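Local coordinates for putative alpha/beta hydrolase fold protein (Candidatus Nitrososphaera gargensis, PDB 5A62) that is an alpha/beta hydrolase that probably cleaves carboxylic esters, at residues A[96-101]-A[121-126]; A[103-108]-A[117-122]. All blocks are in the same frame, centred on the assembly; numbering follows the deposited sequence.

Contact 1 (A[96-101]-A[121-126]); sequences IGHSIG and MINGSP. With ACT (acetate ion), chain B.
Strands 93-98 and 116-122 end side by side as parallel neighbours in the central, mainly parallel sheet, and Gly97 and His98 pair with Met121 and Ile122 just before both chains leave it. Ile122 is held at both of its backbone polar atoms. Ile122 N gives a nearly straight bond to Gly97 O (2.8 Å, N-H...O angle 174°). Ile122 O takes the bond from Ser99 N (2.9 Å), almost along the C=O axis. Ile122 O also lies at the edge of the His98 ring, in the ring plane, 3.2 Å from His98 CD2. The His98 side chain is on the same sheet face as that of Ile122. With CG anti to the backbone N (chi1 175°), the ring swings so that its CD2 edge comes to Ile122 O. His98 CD2 also meets Ile122 CG2 at 4.1 Å. Further back, Ile96 CG2 touches Ile122 CD1 at 3.9 Å, with the two side chains at a slant to each other. His98 NE2 and Asn123 ND2 both bond to His248 O, so one carbonyl ties the two segments together. Past the paired strands, Ser99 CA comes to 3.1 Å from Asn123 O in a CA-H...O contact. Ser99 has a positive phi (58°), a strained backbone that turns the chain from strand straight into helix 100-111. In the conformer described, Ser99 OG is hydrogen-bonded to His248 NE2. Ile100 N bonds to OXT of an acetate ion (3.0 Å), probably from the crystallisation liquor, and Ile32 N also bonds to the ion. Two backbone N-H groups holding an anion beside this serine are consistent with an oxyanion hole. The sharp strand-turn-helix and the Gly97-His98-Ser99-Ile100-Gly101 sequence fit the GxSxG nucleophile elbow of alpha/beta hydrolases, with Ser99 probably the nucleophile and His248 its histidine partner.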
loop_
_atom_site.group_PDB
_atom_site.type_symbol
_atom_site.label_atom_id
_atom_site.label_comp_id
_atom_site.label_asym_id
_atom_site.label_seq_id
_atom_site.Cartn_x
_atom_site.Cartn_y
_atom_site.Cartn_z
ATOM N N ILE A 96 -16.357 15.935 -8.680
ATOM C CA ILE A 96 -16.787 16.141 -7.301
ATOM C C ILE A 96 -16.367 14.868 -6.542
ATOM O O ILE A 96 -16.919 13.821 -6.790
ATOM C CB ILE A 96 -18.258 16.408 -7.136
ATOM C CG1 ILE A 96 -18.619 17.673 -7.956
ATOM C CG2 ILE A 96 -18.585 16.558 -5.672
ATOM C CD1 ILE A 96 -20.092 17.783 -8.175
ATOM N N GLY A 97 -15.393 15.025 -5.632
ATOM C CA GLY A 97 -14.904 13.855 -4.934
ATOM C C GLY A 97 -14.887 13.993 -3.457
ATOM O O GLY A 97 -14.485 15.030 -2.952
ATOM N N HIS A 98 -15.354 12.980 -2.728
ATOM C CA HIS A 98 -15.425 12.980 -1.278
ATOM C C HIS A 98 -14.326 12.085 -0.768
ATOM O O HIS A 98 -14.217 10.934 -1.131
ATOM C CB HIS A 98 -16.796 12.450 -0.793
ATOM C CG HIS A 98 -16.925 12.310 0.684
ATOM N ND1 HIS A 98 -17.729 11.345 1.247
ATOM C CD2 HIS A 98 -16.467 13.040 1.695
ATOM C CE1 HIS A 98 -17.679 11.461 2.572
ATOM N NE2 HIS A 98 -16.927 12.495 2.873
ATOM N N SER A 99 -13.521 12.644 0.138
ATOM C CA SER A 99 -12.437 11.922 0.828
ATOM C C SER A 99 -11.459 11.361 -0.197
ATOM O O SER A 99 -10.870 12.075 -0.947
ATOM C CB SER A 99 -12.982 10.893 1.811
ATOM O OG SER A 99 -12.000 10.695 2.831
ATOM N N ILE A 100 -11.273 10.057 -0.293
ATOM C CA ILE A 100 -10.414 9.518 -1.349
ATOM C C ILE A 100 -10.795 9.983 -2.725
ATOM O O ILE A 100 -9.941 10.146 -3.600
ATOM C CB ILE A 100 -10.291 7.946 -1.303
ATOM C CG1 ILE A 100 -9.034 7.463 -2.030
ATOM C CG2 ILE A 100 -11.514 7.258 -1.865
ATOM C CD1 ILE A 100 -8.778 5.979 -1.959
ATOM N N GLY A 101 -12.077 10.190 -2.913
ATOM C CA GLY A 101 -12.575 10.746 -4.221
ATOM C C GLY A 101 -11.972 12.074 -4.522
ATOM O O GLY A 101 -11.705 12.415 -5.671
ATOM N N MET A 121 -13.450 19.149 -4.025
ATOM C CA MET A 121 -13.026 18.128 -3.060
ATOM C C MET A 121 -13.795 18.319 -1.768
ATOM O O MET A 121 -13.720 19.414 -1.180
ATOM C CB MET A 121 -11.550 18.255 -2.761
ATOM C CG MET A 121 -10.659 18.070 -3.976
ATOM S SD MET A 121 -8.921 18.292 -3.636
ATOM C CE MET A 121 -8.842 20.075 -3.389
ATOM N N ILE A 122 -14.549 17.343 -1.324
ATOM C CA ILE A 122 -15.355 17.406 -0.122
ATOM C C ILE A 122 -14.616 16.539 0.896
ATOM O O ILE A 122 -14.489 15.330 0.725
ATOM C CB ILE A 122 -16.746 16.902 -0.331
ATOM C CG1 ILE A 122 -17.436 17.647 -1.493
ATOM C CG2 ILE A 122 -17.514 16.980 1.006
ATOM C CD1 ILE A 122 -18.802 17.137 -1.840
ATOM N N ASN A 123 -14.060 17.141 1.970
ATOM C CA ASN A 123 -13.176 16.482 2.913
ATOM C C ASN A 123 -12.171 15.613 2.201
ATOM O O ASN A 123 -11.997 14.448 2.553
ATOM C CB ASN A 123 -14.014 15.640 3.919
ATOM C CG ASN A 123 -14.863 16.499 4.836
ATOM O OD1 ASN A 123 -14.493 17.644 5.159
ATOM N ND2 ASN A 123 -15.995 15.936 5.246
ATOM N N GLY A 124 -11.481 16.222 1.292
ATOM C CA GLY A 124 -10.392 15.639 0.566
ATOM C C GLY A 124 -9.318 16.640 0.288
ATOM O O GLY A 124 -9.510 17.840 0.501
ATOM N N SER A 125 -8.155 16.181 -0.103
ATOM C CA SER A 125 -7.106 17.101 -0.506
ATOM C C SER A 125 -6.128 16.408 -1.426
ATOM O O SER A 125 -6.135 15.175 -1.519
ATOM C CB SER A 125 -6.359 17.573 0.740
ATOM O OG SER A 125 -5.289 16.715 1.120
ATOM N N PRO A 126 -5.215 17.139 -2.040
ATOM C CA PRO A 126 -4.147 16.559 -2.836
ATOM C C PRO A 126 -2.936 16.104 -2.013
ATOM O O PRO A 126 -2.001 15.585 -2.575
ATOM C CB PRO A 126 -3.724 17.711 -3.751
ATOM C CG PRO A 126 -4.162 18.923 -3.026
ATOM C CD PRO A 126 -5.270 18.609 -2.123
HETATM C C ACT B . -11.251 8.084 2.707
HETATM O O ACT B . -11.641 7.622 3.808
HETATM O OXT ACT B . -11.974 8.004 1.753
HETATM C CH3 ACT B . -9.840 8.709 2.529
#

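Contact 2 (A[103-108]-A[117-122]); sequences IISSMY and DAIIMI
Ile103 O is gripped by two donors of its own helix, Ser106 OG at 2.8 Å and Met107 N at 3.0 Å. The OG bond, made by the conformer described, folds the Ser106 hydroxyl back onto the helix. Ser106 then meets strand 118-122 through carbon: Ser106 CA lies 3.6 Å from Ile119 CD1. Ser105 is the other touching residue of the helix, and its side chain leaves the helix toward the strand. Ser105 CB packs against Ile119 CG2 at 3.9 Å. Ser105 OG, bonded to Gly102 O one turn back, lies 3.6 Å from Ile119 CD1 and 3.7 Å from Met121 CG. Ile119 has CG1 between the backbone N and the carbonyl carbon (chi1 68°), which carries CD1 up to the two serines while CG2 reaches the Ser105 backbone. With small serines facing the strand, the helix can probably lie close: the axes of helix 103-108 and strand 118-122 approach to 8.2 Å and run nearly antiparallel, at 157°. Helix 100-111 thus covers one face of the sheet as the crossover of a beta-alpha-beta unit. Beside it, Ile95 of strand 93-98 touches Ser105, and Leu206 of helix 202-209 touches both Ser106 and Ile119.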
loop_
_atom_site.group_PDB
_atom_site.type_symbol
_atom_site.label_atom_id
_atom_site.label_comp_id
_atom_site.label_asym_id
_atom_site.label_seq_id
_atom_site.Cartn_x
_atom_site.Cartn_y
_atom_site.Cartn_z
ATOM N N ILE A 103 -8.901 13.085 -3.403
ATOM C CA ILE A 103 -7.578 12.801 -3.757
ATOM C C ILE A 103 -7.457 12.341 -5.234
ATOM O O ILE A 103 -6.620 12.791 -6.029
ATOM C CB ILE A 103 -7.009 11.713 -2.797
ATOM C CG1 ILE A 103 -7.477 12.014 -1.352
ATOM C CG2 ILE A 103 -5.549 11.797 -3.032
ATOM C CD1 ILE A 103 -6.949 11.088 -0.249
ATOM N N ILE A 104 -8.328 11.400 -5.597
ATOM C CA ILE A 104 -8.377 10.920 -6.947
ATOM C C ILE A 104 -8.596 12.118 -7.927
ATOM O O ILE A 104 -7.927 12.168 -8.940
ATOM C CB ILE A 104 -9.490 9.858 -7.101
ATOM C CG1 ILE A 104 -9.058 8.586 -6.336
ATOM C CG2 ILE A 104 -9.786 9.587 -8.571
ATOM C CD1 ILE A 104 -10.211 7.622 -6.104
ATOM N N SER A 105 -9.557 12.993 -7.600
ATOM C CA SER A 105 -9.835 14.118 -8.489
ATOM C C SER A 105 -8.613 14.966 -8.674
ATOM O O SER A 105 -8.362 15.448 -9.798
ATOM C CB SER A 105 -11.007 14.963 -8.022
ATOM O OG SER A 105 -10.759 15.763 -6.877
ATOM N N SER A 106 -7.843 15.177 -7.591
ATOM C CA SER A 106 -6.680 16.012 -7.688
ATOM C C SER A 106 -5.576 15.403 -8.550
ATOM O O SER A 106 -4.954 16.080 -9.380
ATOM C CB SER A 106 -6.232 16.392 -6.279
ATOM O OG SER A 106 -5.599 15.315 -5.615
ATOM N N MET A 107 -5.362 14.101 -8.446
ATOM C CA MET A 107 -4.372 13.446 -9.252
ATOM C C MET A 107 -4.791 13.344 -10.701
ATOM O O MET A 107 -3.984 13.478 -11.614
ATOM C CB MET A 107 -4.124 12.004 -8.715
ATOM C CG MET A 107 -3.397 12.004 -7.376
ATOM S SD MET A 107 -3.087 10.353 -6.731
ATOM C CE MET A 107 -1.957 9.759 -7.907
ATOM N N TYR A 108 -6.068 13.175 -10.987
ATOM C CA TYR A 108 -6.545 13.137 -12.314
ATOM C C TYR A 108 -6.342 14.497 -12.985
ATOM O O TYR A 108 -5.840 14.540 -14.085
ATOM C CB TYR A 108 -8.033 12.652 -12.376
ATOM C CG TYR A 108 -8.522 12.473 -13.773
ATOM C CD1 TYR A 108 -8.340 11.288 -14.468
ATOM C CD2 TYR A 108 -9.108 13.507 -14.450
ATOM C CE1 TYR A 108 -8.767 11.195 -15.781
ATOM C CE2 TYR A 108 -9.588 13.367 -15.724
ATOM C CZ TYR A 108 -9.368 12.214 -16.371
ATOM O OH TYR A 108 -9.831 12.089 -17.691
ATOM N N ASP A 117 -12.190 20.940 -16.147
ATOM C CA ASP A 117 -12.399 22.352 -15.860
ATOM C C ASP A 117 -12.154 22.693 -14.396
ATOM O O ASP A 117 -11.643 23.782 -14.056
ATOM C CB ASP A 117 -13.768 22.801 -16.238
ATOM C CG ASP A 117 -14.030 22.797 -17.748
ATOM O OD1 ASP A 117 -13.222 23.381 -18.485
ATOM O OD2 ASP A 117 -15.054 22.254 -18.171
ATOM N N ALA A 118 -12.579 21.796 -13.505
ATOM C CA ALA A 118 -12.615 22.076 -12.090
ATOM C C ALA A 118 -12.729 20.781 -11.341
ATOM O O ALA A 118 -13.260 19.790 -11.835
ATOM C CB ALA A 118 -13.775 22.943 -11.722
ATOM N N ILE A 119 -12.217 20.841 -10.134
ATOM C CA ILE A 119 -12.461 19.799 -9.146
ATOM C C ILE A 119 -13.022 20.440 -7.884
ATOM O O ILE A 119 -12.686 21.551 -7.518
ATOM C CB ILE A 119 -11.262 18.969 -8.816
ATOM C CG1 ILE A 119 -10.169 19.692 -8.077
ATOM C CG2 ILE A 119 -10.744 18.308 -10.058
ATOM C CD1 ILE A 119 -9.010 18.784 -7.669
ATOM N N ILE A 120 -13.886 19.651 -7.213
ATOM C CA ILE A 120 -14.553 20.033 -5.969
ATOM C C ILE A 120 -14.284 18.922 -5.011
ATOM O O ILE A 120 -14.872 17.840 -5.161
ATOM C CB ILE A 120 -16.036 20.315 -6.132
ATOM C CG1 ILE A 120 -16.224 21.398 -7.184
ATOM C CG2 ILE A 120 -16.602 20.758 -4.757
ATOM C CD1 ILE A 120 -17.672 21.638 -7.561
ATOM N N MET A 121 -13.450 19.149 -4.025
ATOM C CA MET A 121 -13.026 18.128 -3.060
ATOM C C MET A 121 -13.795 18.319 -1.768
ATOM O O MET A 121 -13.720 19.414 -1.180
ATOM C CB MET A 121 -11.550 18.255 -2.761
ATOM C CG MET A 121 -10.659 18.070 -3.976
ATOM S SD MET A 121 -8.921 18.292 -3.636
ATOM C CE MET A 121 -8.842 20.075 -3.389
ATOM N N ILE A 122 -14.549 17.343 -1.324
ATOM C CA ILE A 122 -15.355 17.406 -0.122
ATOM C C ILE A 122 -14.616 16.539 0.896
ATOM O O ILE A 122 -14.489 15.330 0.725
ATOM C CB ILE A 122 -16.746 16.902 -0.331
ATOM C CG1 ILE A 122 -17.436 17.647 -1.493
ATOM C CG2 ILE A 122 -17.514 16.980 1.006
ATOM C CD1 ILE A 122 -18.802 17.137 -1.840
#

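In the fold
Contacts 1 and 2 belong to one beta-alpha-beta unit: strand 93-98, helix 100-111 and strand 116-122, in that order along the chain. Their centres are about 7 Å apart, and they share Met121 and Ile122. Contact 1 joins the two neighbouring strands at their C-terminal ends. Contact 2 lays the connecting helix over the second strand. A probable hydrogen bond from Gly97 N to Ile120 O continues the strand pairing between them. Contact 1 contains the strand-to-helix turn at Ser99, where an alpha/beta hydrolase carries its nucleophile, while contact 2 lies further along the same helix. Both are buried in the core of the fold.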